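Local structure of 3-oxo-tetronate kinase (Cupriavidus necator, 5DMH) at residues 39-44 and 60-65; 49-54 and 261-266; 79-84 and 98-103; 149-154 and 237-242. The protein catalyses the ATP-dependent phosphorylation of 3-oxo-tetronate to 3-oxo-tetronate 4-phosphate, a step in carbohydrate metabolism carried out by four-carbon acid sugar kinases. All coordinates share one frame; numbering follows the deposited sequence.

Contact 1. Residues 39-44 and 60-65; sequences DDFTGA and QTIGLP
Gln60 swings CG anti to its own backbone N (chi1 170°) and runs out extended, which carries its terminal amide from the strand to the first turn of the helix at Ala44; Phe41, with CG anti to the carbonyl carbon instead (chi1 -77°), sends its ring back toward Ile62. The flat amide of Gln60 turns one face to Ala44, whose CB sits over it, 3.4 Å from NE2, while OE1 comes 3.3 Å from Ala44 C. The carbonyl Ala44 O is also near OE1, but both are acceptors and no bond joins them. NE2 is buried here without a hydrogen-bond partner in the model; Phe41 O, the closest oxygen across the contact, stays 3.8 Å from this nitrogen. At the other end the Ile62 side chain crosses that of Phe41 at about a right angle, and Ile62 CG2 touches Phe41 CE2 at 3.6 Å. The Phe41 side chain stands about 9 Å from the bound ADP. Asp40 N-caps this helix: Gly43 N donates to Asp40 OD1 (2.7 Å), reaching the oxygen from above the carboxylate plane. Arg86 forms salt bridges with both Asp39 and Asp40. Helix 41-53 lies against strand 58-62, with strand 78-82 beside it supplying Val80 and Ala82 to Ala44, and from the nucleotide-binding domain Val400 of helix 393-403 covers Phe41 and Ile62.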
loop_
_atom_site.group_PDB
_atom_site.type_symbol
_atom_site.label_atom_id
_atom_site.label_comp_id
_atom_site.label_asym_id
_atom_site.label_seq_id
_atom_site.Cartn_x
_atom_site.Cartn_y
_atom_site.Cartn_z
ATOM N N ASP A 39 -5.913 0.770 -1.154
ATOM C CA ASP A 39 -5.933 2.101 -1.727
ATOM C C ASP A 39 -4.655 2.544 -2.472
ATOM O O ASP A 39 -4.598 3.656 -2.985
ATOM C CB ASP A 39 -6.342 3.142 -0.693
ATOM C CG ASP A 39 -5.222 3.550 0.268
ATOM O OD1 ASP A 39 -4.198 2.862 0.411
ATOM O OD2 ASP A 39 -5.400 4.616 0.884
ATOM N N ASP A 40 -3.633 1.698 -2.491
ATOM C CA ASP A 40 -2.468 1.926 -3.333
ATOM C C ASP A 40 -1.801 0.617 -3.701
ATOM O O ASP A 40 -2.061 -0.432 -3.090
ATOM C CB ASP A 40 -1.502 3.007 -2.782
ATOM C CG ASP A 40 -0.579 2.550 -1.661
ATOM O OD1 ASP A 40 -0.658 1.433 -1.094
ATOM O OD2 ASP A 40 0.235 3.431 -1.293
ATOM N N PHE A 41 -0.970 0.662 -4.741
ATOM C CA PHE A 41 -0.449 -0.571 -5.305
ATOM C C PHE A 41 0.667 -1.167 -4.426
ATOM O O PHE A 41 0.814 -2.401 -4.345
ATOM C CB PHE A 41 0.092 -0.341 -6.720
ATOM C CG PHE A 41 -0.953 -0.217 -7.788
ATOM C CD1 PHE A 41 -2.228 0.292 -7.531
ATOM C CD2 PHE A 41 -0.646 -0.598 -9.076
ATOM C CE1 PHE A 41 -3.145 0.413 -8.512
ATOM C CE2 PHE A 41 -1.564 -0.483 -10.075
ATOM C CZ PHE A 41 -2.815 0.020 -9.808
ATOM N N THR A 42 1.467 -0.324 -3.768
ATOM C CA THR A 42 2.497 -0.870 -2.886
ATOM C C THR A 42 1.828 -1.532 -1.655
ATOM O O THR A 42 2.225 -2.614 -1.234
ATOM C CB THR A 42 3.458 0.192 -2.385
ATOM O OG1 THR A 42 2.733 1.173 -1.658
ATOM C CG2 THR A 42 4.229 0.860 -3.530
ATOM N N GLY A 43 0.788 -0.881 -1.140
ATOM C CA GLY A 43 0.006 -1.410 -0.029
ATOM C C GLY A 43 -0.669 -2.745 -0.318
ATOM O O GLY A 43 -0.719 -3.628 0.542
ATOM N N ALA A 44 -1.179 -2.913 -1.535
ATOM C CA ALA A 44 -1.670 -4.204 -1.968
ATOM C C ALA A 44 -0.586 -5.300 -1.829
ATOM O O ALA A 44 -0.867 -6.403 -1.329
ATOM C CB ALA A 44 -2.159 -4.113 -3.410
ATOM N N GLN A 60 -2.999 -10.944 -6.308
ATOM C CA GLN A 60 -3.234 -9.508 -6.380
ATOM C C GLN A 60 -3.675 -9.166 -7.795
ATOM O O GLN A 60 -3.010 -9.544 -8.761
ATOM C CB GLN A 60 -1.974 -8.715 -6.032
ATOM C CG GLN A 60 -2.108 -7.248 -6.335
ATOM C CD GLN A 60 -1.008 -6.437 -5.716
ATOM O OE1 GLN A 60 -0.412 -6.851 -4.721
ATOM N NE2 GLN A 60 -0.729 -5.275 -6.289
ATOM N N THR A 61 -4.803 -8.471 -7.917
ATOM C CA THR A 61 -5.280 -8.021 -9.210
ATOM C C THR A 61 -5.094 -6.522 -9.304
ATOM O O THR A 61 -5.142 -5.817 -8.306
ATOM C CB THR A 61 -6.779 -8.356 -9.437
ATOM O OG1 THR A 61 -7.584 -7.633 -8.502
ATOM C CG2 THR A 61 -7.029 -9.847 -9.315
ATOM N N ILE A 62 -4.845 -6.042 -10.511
ATOM C CA ILE A 62 -4.723 -4.624 -10.746
ATOM C C ILE A 62 -6.099 -4.187 -11.190
ATOM O O ILE A 62 -6.524 -4.496 -12.293
ATOM C CB ILE A 62 -3.651 -4.316 -11.818
ATOM C CG1 ILE A 62 -2.312 -4.900 -11.414
ATOM C CG2 ILE A 62 -3.515 -2.822 -12.002
ATOM C CD1 ILE A 62 -1.840 -4.475 -10.017
ATOM N N GLY A 63 -6.834 -3.544 -10.282
ATOM C CA GLY A 63 -8.244 -3.302 -10.501
ATOM C C GLY A 63 -8.967 -4.610 -10.691
ATOM O O GLY A 63 -8.539 -5.668 -10.178
ATOM N N LEU A 64 -10.062 -4.556 -11.435
ATOM C CA LEU A 64 -10.883 -5.723 -11.651
ATOM C C LEU A 64 -10.580 -6.374 -12.995
ATOM O O LEU A 64 -10.627 -5.716 -14.032
ATOM C CB LEU A 64 -12.348 -5.326 -11.559
ATOM C CG LEU A 64 -12.706 -4.603 -10.266
ATOM C CD1 LEU A 64 -14.203 -4.311 -10.232
ATOM C CD2 LEU A 64 -12.276 -5.441 -9.058
ATOM N N PRO A 65 -10.248 -7.673 -12.971
ATOM C CA PRO A 65 -9.869 -8.357 -14.204
ATOM C C PRO A 65 -11.093 -8.727 -15.012
ATOM O O PRO A 65 -12.121 -9.063 -14.430
ATOM C CB PRO A 65 -9.182 -9.641 -13.709
ATOM C CG PRO A 65 -9.457 -9.731 -12.213
ATOM C CD PRO A 65 -10.333 -8.592 -11.822
#

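Contact 2. Residues 49-54 and 261-266; sequences NTLVRN and GLPENF
A helix-helix junction of the sugar-binding alpha/beta domain forms where Leu51 in the last turn of helix 41-53 and Asn54 just after it meet Pro263 in the first turn of helix 262-268. Proline fits a first turn, where its nitrogen, which carries no hydrogen, would have no carbonyl of the helix to bond to. Here its ring turns toward the other segment and makes all the side-chain contacts from its side. The CB and CG corner of the ring does the touching. Asn54 O closes on Pro263 CB at 3.1 Å, a tight approach of carbonyl to ring, and Asn54 CB lies 3.8 Å from Pro263 CG. Leu51, one helical turn earlier, brings CD2 to 4.2 Å from the same Pro263 CG, a looser apolar contact in which the two side chains cross at about a right angle. No hydrogen bond spans the two segments. Asn54 O is nevertheless tied to the second helix, because Arg267 NH1 donates to it; Arg267 also pairs with Glu264. Met56 adds to the cover of Pro263, and Leu51 also touches Thr58 of strand 58-62, so the junction continues into the sheet. The Asn54 side chain is held by the helix that precedes it: CG sits anti to the carbonyl carbon (chi1 -75°), folding the amide back over the last turn. There Asn54 ND2 donates to Thr50 O at 2.9 Å, almost straight at 173°, with the acceptor lying in the amide plane.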
loop_
_atom_site.group_PDB
_atom_site.type_symbol
_atom_site.label_atom_id
_atom_site.label_comp_id
_atom_site.label_asym_id
_atom_site.label_seq_id
_atom_site.Cartn_x
_atom_site.Cartn_y
_atom_site.Cartn_z
ATOM N N ASN A 49 1.731 -9.853 0.916
ATOM C CA ASN A 49 2.911 -10.465 1.532
ATOM C C ASN A 49 2.591 -11.046 2.916
ATOM O O ASN A 49 2.953 -12.179 3.229
ATOM C CB ASN A 49 4.022 -9.415 1.635
ATOM C CG ASN A 49 5.297 -9.947 2.291
ATOM O OD1 ASN A 49 5.935 -10.889 1.809
ATOM N ND2 ASN A 49 5.661 -9.336 3.409
ATOM N N THR A 50 1.938 -10.243 3.746
ATOM C CA THR A 50 1.534 -10.680 5.070
ATOM C C THR A 50 0.592 -11.864 5.025
ATOM O O THR A 50 0.750 -12.814 5.801
ATOM C CB THR A 50 0.919 -9.513 5.882
ATOM O OG1 THR A 50 1.995 -8.658 6.295
ATOM C CG2 THR A 50 0.199 -10.052 7.118
ATOM N N LEU A 51 -0.367 -11.846 4.103
ATOM C CA LEU A 51 -1.268 -12.987 3.970
ATOM C C LEU A 51 -0.548 -14.265 3.517
ATOM O O LEU A 51 -0.771 -15.335 4.087
ATOM C CB LEU A 51 -2.409 -12.645 3.018
ATOM C CG LEU A 51 -3.360 -11.597 3.578
ATOM C CD1 LEU A 51 -4.285 -11.125 2.461
ATOM C CD2 LEU A 51 -4.141 -12.145 4.743
ATOM N N VAL A 52 0.324 -14.159 2.509
ATOM C CA VAL A 52 1.064 -15.321 2.034
ATOM C C VAL A 52 1.948 -15.882 3.137
ATOM O O VAL A 52 2.002 -17.085 3.348
ATOM C CB VAL A 52 1.917 -14.964 0.797
ATOM C CG1 VAL A 52 2.934 -16.061 0.490
ATOM C CG2 VAL A 52 0.998 -14.673 -0.390
ATOM N N ARG A 53 2.627 -14.996 3.855
ATOM C CA ARG A 53 3.544 -15.425 4.905
ATOM C C ARG A 53 2.830 -16.075 6.071
ATOM O O ARG A 53 3.458 -16.783 6.860
ATOM C CB ARG A 53 4.388 -14.254 5.399
ATOM C CG ARG A 53 5.557 -13.921 4.444
ATOM C CD ARG A 53 6.066 -12.522 4.668
ATOM N NE ARG A 53 6.755 -12.308 5.953
ATOM C CZ ARG A 53 8.036 -12.599 6.196
ATOM N NH1 ARG A 53 8.806 -13.187 5.290
ATOM N NH2 ARG A 53 8.552 -12.304 7.372
ATOM N N ASN A 54 1.524 -15.831 6.188
ATOM C CA ASN A 54 0.741 -16.420 7.261
ATOM C C ASN A 54 -0.225 -17.489 6.779
ATOM O O ASN A 54 -1.132 -17.873 7.503
ATOM C CB ASN A 54 0.008 -15.350 8.075
ATOM C CG ASN A 54 0.940 -14.608 8.998
ATOM O OD1 ASN A 54 1.150 -15.006 10.159
ATOM N ND2 ASN A 54 1.526 -13.540 8.487
ATOM N N GLY A 261 -3.363 -11.960 11.851
ATOM C CA GLY A 261 -4.080 -13.036 12.491
ATOM C C GLY A 261 -5.290 -13.577 11.739
ATOM O O GLY A 261 -5.991 -14.449 12.258
ATOM N N LEU A 262 -5.567 -13.057 10.543
ATOM C CA LEU A 262 -6.808 -13.451 9.860
ATOM C C LEU A 262 -6.728 -14.880 9.317
ATOM O O LEU A 262 -7.685 -15.645 9.422
ATOM C CB LEU A 262 -7.186 -12.428 8.790
ATOM C CG LEU A 262 -7.395 -11.016 9.359
ATOM C CD1 LEU A 262 -7.756 -10.030 8.265
ATOM C CD2 LEU A 262 -8.425 -11.002 10.479
ATOM N N PRO A 263 -5.579 -15.269 8.752
ATOM C CA PRO A 263 -5.495 -16.672 8.312
ATOM C C PRO A 263 -5.730 -17.667 9.429
ATOM O O PRO A 263 -6.390 -18.685 9.236
ATOM C CB PRO A 263 -4.056 -16.775 7.786
ATOM C CG PRO A 263 -3.753 -15.413 7.316
ATOM C CD PRO A 263 -4.395 -14.501 8.334
ATOM N N GLU A 264 -5.217 -17.382 10.613
ATOM C CA GLU A 264 -5.426 -18.292 11.728
ATOM C C GLU A 264 -6.911 -18.428 12.077
ATOM O O GLU A 264 -7.366 -19.517 12.418
ATOM C CB GLU A 264 -4.616 -17.849 12.944
ATOM C CG GLU A 264 -4.674 -18.805 14.096
ATOM C CD GLU A 264 -3.994 -20.129 13.804
ATOM O OE1 GLU A 264 -3.131 -20.170 12.906
ATOM O OE2 GLU A 264 -4.322 -21.130 14.480
ATOM N N ASN A 265 -7.678 -17.338 12.006
ATOM C CA ASN A 265 -9.128 -17.452 12.185
ATOM C C ASN A 265 -9.742 -18.502 11.259
ATOM O O ASN A 265 -10.550 -19.317 11.688
ATOM C CB ASN A 265 -9.832 -16.130 11.914
ATOM C CG ASN A 265 -9.556 -15.084 12.964
ATOM O OD1 ASN A 265 -9.270 -15.389 14.145
ATOM N ND2 ASN A 265 -9.676 -13.823 12.551
ATOM N N PHE A 266 -9.380 -18.471 9.982
ATOM C CA PHE A 266 -9.990 -19.405 9.030
ATOM C C PHE A 266 -9.520 -20.835 9.284
ATOM O O PHE A 266 -10.280 -21.779 9.145
ATOM C CB PHE A 266 -9.714 -18.969 7.586
ATOM C CG PHE A 266 -10.329 -17.640 7.240
ATOM C CD1 PHE A 266 -11.709 -17.502 7.192
ATOM C CD2 PHE A 266 -9.543 -16.538 6.979
ATOM C CE1 PHE A 266 -12.283 -16.276 6.888
ATOM C CE2 PHE A 266 -10.120 -15.288 6.676
ATOM C CZ PHE A 266 -11.483 -15.169 6.632
#

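Contact 3. Residues 79-84 and 98-103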
loop_
_atom_site.group_PDB
_atom_site.type_symbol
_atom_site.label_atom_id
_atom_site.label_comp_id
_atom_site.label_asym_id
_atom_site.label_seq_id
_atom_site.Cartn_x
_atom_site.Cartn_y
_atom_site.Cartn_z
ATOM N N LEU A 79 -7.875 -12.668 -2.072
ATOM C CA LEU A 79 -7.759 -11.844 -3.267
ATOM C C LEU A 79 -7.528 -10.425 -2.811
ATOM O O LEU A 79 -8.235 -9.948 -1.911
ATOM C CB LEU A 79 -9.065 -11.914 -4.066
ATOM C CG LEU A 79 -9.459 -13.284 -4.630
ATOM C CD1 LEU A 79 -10.862 -13.228 -5.196
ATOM C CD2 LEU A 79 -8.495 -13.692 -5.698
ATOM N N VAL A 80 -6.541 -9.755 -3.398
ATOM C CA VAL A 80 -6.238 -8.362 -3.077
ATOM C C VAL A 80 -6.383 -7.497 -4.321
ATOM O O VAL A 80 -5.596 -7.613 -5.259
ATOM C CB VAL A 80 -4.797 -8.165 -2.525
ATOM C CG1 VAL A 80 -4.535 -6.667 -2.248
ATOM C CG2 VAL A 80 -4.580 -8.971 -1.230
ATOM N N VAL A 81 -7.399 -6.640 -4.317
ATOM C CA VAL A 81 -7.616 -5.702 -5.407
ATOM C C VAL A 81 -6.850 -4.393 -5.172
ATOM O O VAL A 81 -7.118 -3.650 -4.230
ATOM C CB VAL A 81 -9.135 -5.417 -5.606
ATOM C CG1 VAL A 81 -9.345 -4.391 -6.727
ATOM C CG2 VAL A 81 -9.897 -6.706 -5.871
ATOM N N ALA A 82 -5.888 -4.109 -6.050
ATOM C CA ALA A 82 -5.135 -2.881 -6.012
ATOM C C ALA A 82 -5.853 -1.732 -6.738
ATOM O O ALA A 82 -6.163 -1.825 -7.934
ATOM C CB ALA A 82 -3.775 -3.121 -6.644
ATOM N N LEU A 83 -6.148 -0.678 -6.001
ATOM C CA LEU A 83 -6.693 0.561 -6.549
ATOM C C LEU A 83 -5.677 1.701 -6.406
ATOM O O LEU A 83 -4.822 1.653 -5.522
ATOM C CB LEU A 83 -7.971 0.974 -5.818
ATOM C CG LEU A 83 -9.110 -0.035 -5.763
ATOM C CD1 LEU A 83 -10.319 0.536 -5.011
ATOM C CD2 LEU A 83 -9.495 -0.515 -7.177
ATOM N N LYS A 84 -5.805 2.745 -7.239
ATOM C CA LYS A 84 -5.006 3.957 -7.093
ATOM C C LYS A 84 -5.946 5.032 -6.567
ATOM O O LYS A 84 -6.286 5.990 -7.260
ATOM C CB LYS A 84 -4.373 4.364 -8.448
ATOM C CG LYS A 84 -3.295 5.432 -8.343
ATOM C CD LYS A 84 -2.765 5.885 -9.724
ATOM C CE LYS A 84 -1.612 6.838 -9.606
ATOM N NZ LYS A 84 -1.960 8.156 -9.001
ATOM N N LEU A 98 -16.593 0.325 -4.000
ATOM C CA LEU A 98 -17.840 -0.450 -4.066
ATOM C C LEU A 98 -17.865 -1.458 -5.213
ATOM O O LEU A 98 -18.415 -2.569 -5.077
ATOM C CB LEU A 98 -19.024 0.493 -4.184
ATOM C CG LEU A 98 -19.309 1.225 -2.869
ATOM C CD1 LEU A 98 -20.373 2.310 -3.084
ATOM C CD2 LEU A 98 -19.756 0.231 -1.772
ATOM N N ALA A 99 -17.291 -1.079 -6.355
ATOM C CA ALA A 99 -17.215 -2.011 -7.479
ATOM C C ALA A 99 -16.324 -3.197 -7.137
ATOM O O ALA A 99 -16.682 -4.362 -7.394
ATOM C CB ALA A 99 -16.714 -1.300 -8.749
ATOM N N ALA A 100 -15.166 -2.914 -6.551
ATOM C CA ALA A 100 -14.276 -3.979 -6.071
ATOM C C ALA A 100 -14.933 -4.903 -5.043
ATOM O O ALA A 100 -14.746 -6.142 -5.068
ATOM C CB ALA A 100 -13.008 -3.390 -5.506
ATOM N N LEU A 101 -15.720 -4.321 -4.150
ATOM C CA LEU A 101 -16.383 -5.114 -3.118
ATOM C C LEU A 101 -17.338 -6.116 -3.748
ATOM O O LEU A 101 -17.388 -7.296 -3.375
ATOM C CB LEU A 101 -17.161 -4.218 -2.177
ATOM C CG LEU A 101 -18.076 -4.928 -1.183
ATOM C CD1 LEU A 101 -17.283 -5.661 -0.107
ATOM C CD2 LEU A 101 -19.005 -3.927 -0.528
ATOM N N GLN A 102 -18.131 -5.636 -4.689
ATOM C CA GLN A 102 -19.094 -6.509 -5.344
ATOM C C GLN A 102 -18.362 -7.619 -6.077
ATOM O O GLN A 102 -18.767 -8.789 -6.006
ATOM C CB GLN A 102 -19.980 -5.711 -6.298
ATOM C CG GLN A 102 -20.796 -6.568 -7.250
ATOM C CD GLN A 102 -21.712 -7.524 -6.550
ATOM O OE1 GLN A 102 -22.077 -7.342 -5.375
ATOM N NE2 GLN A 102 -22.105 -8.570 -7.271
ATOM N N TRP A 103 -17.274 -7.276 -6.778
ATOM C CA TRP A 103 -16.516 -8.299 -7.505
ATOM C C TRP A 103 -16.021 -9.385 -6.534
ATOM O O TRP A 103 -16.122 -10.597 -6.800
ATOM C CB TRP A 103 -15.362 -7.669 -8.309
ATOM C CG TRP A 103 -14.594 -8.677 -9.101
ATOM C CD1 TRP A 103 -14.924 -9.207 -10.322
ATOM C CD2 TRP A 103 -13.375 -9.308 -8.703
ATOM N NE1 TRP A 103 -13.981 -10.126 -10.703
ATOM C CE2 TRP A 103 -13.015 -10.204 -9.731
ATOM C CE3 TRP A 103 -12.555 -9.195 -7.581
ATOM C CZ2 TRP A 103 -11.853 -10.984 -9.671
ATOM C CZ3 TRP A 103 -11.404 -9.962 -7.513
ATOM C CH2 TRP A 103 -11.058 -10.847 -8.554
#
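Leu79 and Trp103 meet with their side chains at about a right angle, whereas Val81 comes to the same indole at a slant. Both aliphatic groups reach the six-membered part of the ring system: Leu79 CD1 lies 4.0 Å from Trp103 CZ3, and Val81 CG2 is 3.9 Å from that same carbon. Trp103 CZ3 therefore sits between two methyl groups contributed by alternate residues of the strand. The two branches of Val81 divide the work. CG1, anti to the backbone N (chi1 178°), points to the helix one turn before Trp103 and meets Ala100 CB at 4.0 Å, leaving CG2 for the indole. Trp103 carries its CG anti to its own N (chi1 -178°), which extends the ring from the helix toward the strand. Pro65 also packs on this tryptophan, and Leu104 of the same helix joins it against Leu79 and Val81. Strand 79-82 and helix 98-103 run nearly antiparallel, at 158°, with their axes 9.9 Å apart. This is the classic layer packing of an alpha/beta fold: a helix laid over one face of a largely parallel sheet, with apolar side chains making the contact between these segments.

Contact 4. Residues 149-154 and 237-242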
loop_
_atom_site.group_PDB
_atom_site.type_symbol
_atom_site.label_atom_id
_atom_site.label_comp_id
_atom_site.label_asym_id
_atom_site.label_seq_id
_atom_site.Cartn_x
_atom_site.Cartn_y
_atom_site.Cartn_z
ATOM N N ALA A 149 -1.591 0.038 12.660
ATOM C CA ALA A 149 -0.349 -0.352 13.330
ATOM C C ALA A 149 0.460 -1.407 12.546
ATOM O O ALA A 149 -0.110 -2.308 11.883
ATOM C CB ALA A 149 -0.652 -0.853 14.730
ATOM N N PHE A 150 1.784 -1.317 12.670
ATOM C CA PHE A 150 2.686 -2.162 11.910
ATOM C C PHE A 150 4.035 -2.171 12.645
ATOM O O PHE A 150 4.986 -1.526 12.215
ATOM C CB PHE A 150 2.822 -1.552 10.489
ATOM C CG PHE A 150 3.460 -2.468 9.451
ATOM C CD1 PHE A 150 4.049 -3.673 9.795
ATOM C CD2 PHE A 150 3.448 -2.098 8.115
ATOM C CE1 PHE A 150 4.609 -4.478 8.845
ATOM C CE2 PHE A 150 4.004 -2.899 7.154
ATOM C CZ PHE A 150 4.590 -4.100 7.510
ATOM N N PRO A 151 4.104 -2.876 13.785
ATOM C CA PRO A 151 5.314 -2.831 14.613
ATOM C C PRO A 151 6.605 -3.167 13.872
ATOM O O PRO A 151 7.648 -2.566 14.151
ATOM C CB PRO A 151 5.026 -3.886 15.694
ATOM C CG PRO A 151 3.537 -3.743 15.905
ATOM C CD PRO A 151 2.996 -3.556 14.476
ATOM N N GLU A 152 6.543 -4.116 12.950
ATOM C CA GLU A 152 7.704 -4.532 12.187
ATOM C C GLU A 152 8.311 -3.351 11.418
ATOM O O GLU A 152 9.506 -3.364 11.067
ATOM C CB GLU A 152 7.305 -5.642 11.208
ATOM C CG GLU A 152 8.462 -6.407 10.548
ATOM C CD GLU A 152 8.049 -7.244 9.316
ATOM O OE1 GLU A 152 6.848 -7.264 8.920
ATOM O OE2 GLU A 152 8.955 -7.845 8.689
ATOM N N ASN A 153 7.475 -2.363 11.113
ATOM C CA ASN A 153 7.901 -1.156 10.412
ATOM C C ASN A 153 7.788 0.049 11.324
ATOM O O ASN A 153 7.750 1.203 10.858
ATOM C CB ASN A 153 7.105 -0.935 9.116
ATOM C CG ASN A 153 7.890 -1.313 7.857
ATOM O OD1 ASN A 153 9.104 -1.115 7.777
ATOM N ND2 ASN A 153 7.186 -1.879 6.870
ATOM N N GLY A 154 7.760 -0.206 12.635
ATOM C CA GLY A 154 7.785 0.865 13.612
ATOM C C GLY A 154 6.526 1.684 13.862
ATOM O O GLY A 154 6.636 2.773 14.419
ATOM N N ALA A 237 1.640 -8.913 19.206
ATOM C CA ALA A 237 0.687 -9.657 20.017
ATOM C C ALA A 237 -0.694 -8.978 20.017
ATOM O O ALA A 237 -1.715 -9.652 19.922
ATOM C CB ALA A 237 1.196 -9.853 21.437
ATOM N N ASP A 238 -0.725 -7.645 20.119
ATOM C CA ASP A 238 -1.987 -6.931 20.083
ATOM C C ASP A 238 -2.656 -7.123 18.728
ATOM O O ASP A 238 -3.860 -7.280 18.664
ATOM C CB ASP A 238 -1.813 -5.427 20.370
ATOM C CG ASP A 238 -1.621 -5.119 21.826
ATOM O OD1 ASP A 238 -1.749 -6.031 22.703
ATOM O OD2 ASP A 238 -1.359 -3.934 22.118
ATOM N N LEU A 239 -1.875 -7.157 17.646
ATOM C CA LEU A 239 -2.450 -7.335 16.316
ATOM C C LEU A 239 -3.121 -8.710 16.173
ATOM O O LEU A 239 -4.210 -8.836 15.578
ATOM C CB LEU A 239 -1.383 -7.099 15.244
ATOM C CG LEU A 239 -0.977 -5.629 15.027
ATOM C CD1 LEU A 239 0.199 -5.561 14.092
ATOM C CD2 LEU A 239 -2.136 -4.795 14.504
ATOM N N PHE A 240 -2.499 -9.751 16.732
ATOM C CA PHE A 240 -3.089 -11.070 16.673
ATOM C C PHE A 240 -4.356 -11.110 17.532
ATOM O O PHE A 240 -5.347 -11.742 17.149
ATOM C CB PHE A 240 -2.118 -12.165 17.109
ATOM C CG PHE A 240 -1.109 -12.534 16.045
ATOM C CD1 PHE A 240 -1.441 -13.434 15.045
ATOM C CD2 PHE A 240 0.160 -11.992 16.061
ATOM C CE1 PHE A 240 -0.516 -13.788 14.070
ATOM C CE2 PHE A 240 1.088 -12.343 15.088
ATOM C CZ PHE A 240 0.741 -13.240 14.099
ATOM N N THR A 241 -4.315 -10.438 18.674
ATOM C CA THR A 241 -5.505 -10.340 19.537
ATOM C C THR A 241 -6.687 -9.675 18.802
ATOM O O THR A 241 -7.823 -10.145 18.870
ATOM C CB THR A 241 -5.179 -9.548 20.816
ATOM O OG1 THR A 241 -4.233 -10.292 21.584
ATOM C CG2 THR A 241 -6.447 -9.274 21.648
ATOM N N LEU A 242 -6.407 -8.578 18.112
ATOM C CA LEU A 242 -7.434 -7.860 17.372
ATOM C C LEU A 242 -8.011 -8.735 16.244
ATOM O O LEU A 242 -9.226 -8.822 16.074
ATOM C CB LEU A 242 -6.855 -6.542 16.830
ATOM C CG LEU A 242 -6.638 -5.409 17.854
ATOM C CD1 LEU A 242 -5.690 -4.352 17.293
ATOM C CD2 LEU A 242 -7.963 -4.788 18.243
#
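Leu239 drives both its methyl groups at the loop that follows strand 144-147, where Pro151 and Ala149 receive them. The closest touch is Leu239 CD1 against Pro151 CD, at 3.5 Å tighter than ordinary van der Waals contact between carbons, the leucine methyl meeting the CD corner of the proline ring. Beside it the same CD1 lies 3.9 Å from Ala149 O. The second methyl, Leu239 CD2, faces Ala149 CB at a looser 4.2 Å. Leu239 reaches this far because its CG is anti to the carbonyl carbon (chi1 -74°), directing the branched end out from the helix. One layer out, the loop is shaped by two short backbone bonds around the 3-10 turn at 151-152: Asn153 N donates to Phe150 O, and Gly154 N to Pro151 O, each at 2.8 Å. Asn153 CB lies over the centre of one face of the Phe150 ring, 3.9 Å above its plane. Farther off, Glu152 OE2 bonds to Gln413 NE2 and Asn153 ND2 to Pro416 O, tying the loop to strand 407-415 and the turn that follows it. On the helix side Asp238 is bonded to Val234 and Ser235 near the start of helix 236-245, and Cys147 of strand 144-147 packs against Leu239. The contact thereby joins the loop after strand 144-147 to helix 236-245 within the sugar-binding domain, away from the ATP site. With no hydrogen bond or charge across it, it rests on shape and dispersion, one leucine seated against an alanine and a proline.

How the contacts relate
From the N terminus, contact 1 opens at the start of helix 41-53 and contact 2 begins near that helix's end. Contact 1 then closes at strand 58-62, so the two cross. Contacts 3 and 4 follow in series, each closing its own loop, and both are nested within the long loop that contact 2 shuts at 261-266. Contacts 1 and 3 are joined directly: strands 58-62 and 78-82 are neighbours in the sheet, linked by probable hydrogen bonds of Thr61 with Val80 and Ala82. Contact 2 touches contact 3 through Leu51 and Val80, and contact 4 through Gly261 and Phe240, tying helix 41-53 to strand 78-82, and the start of 262-268 to helix 236-245.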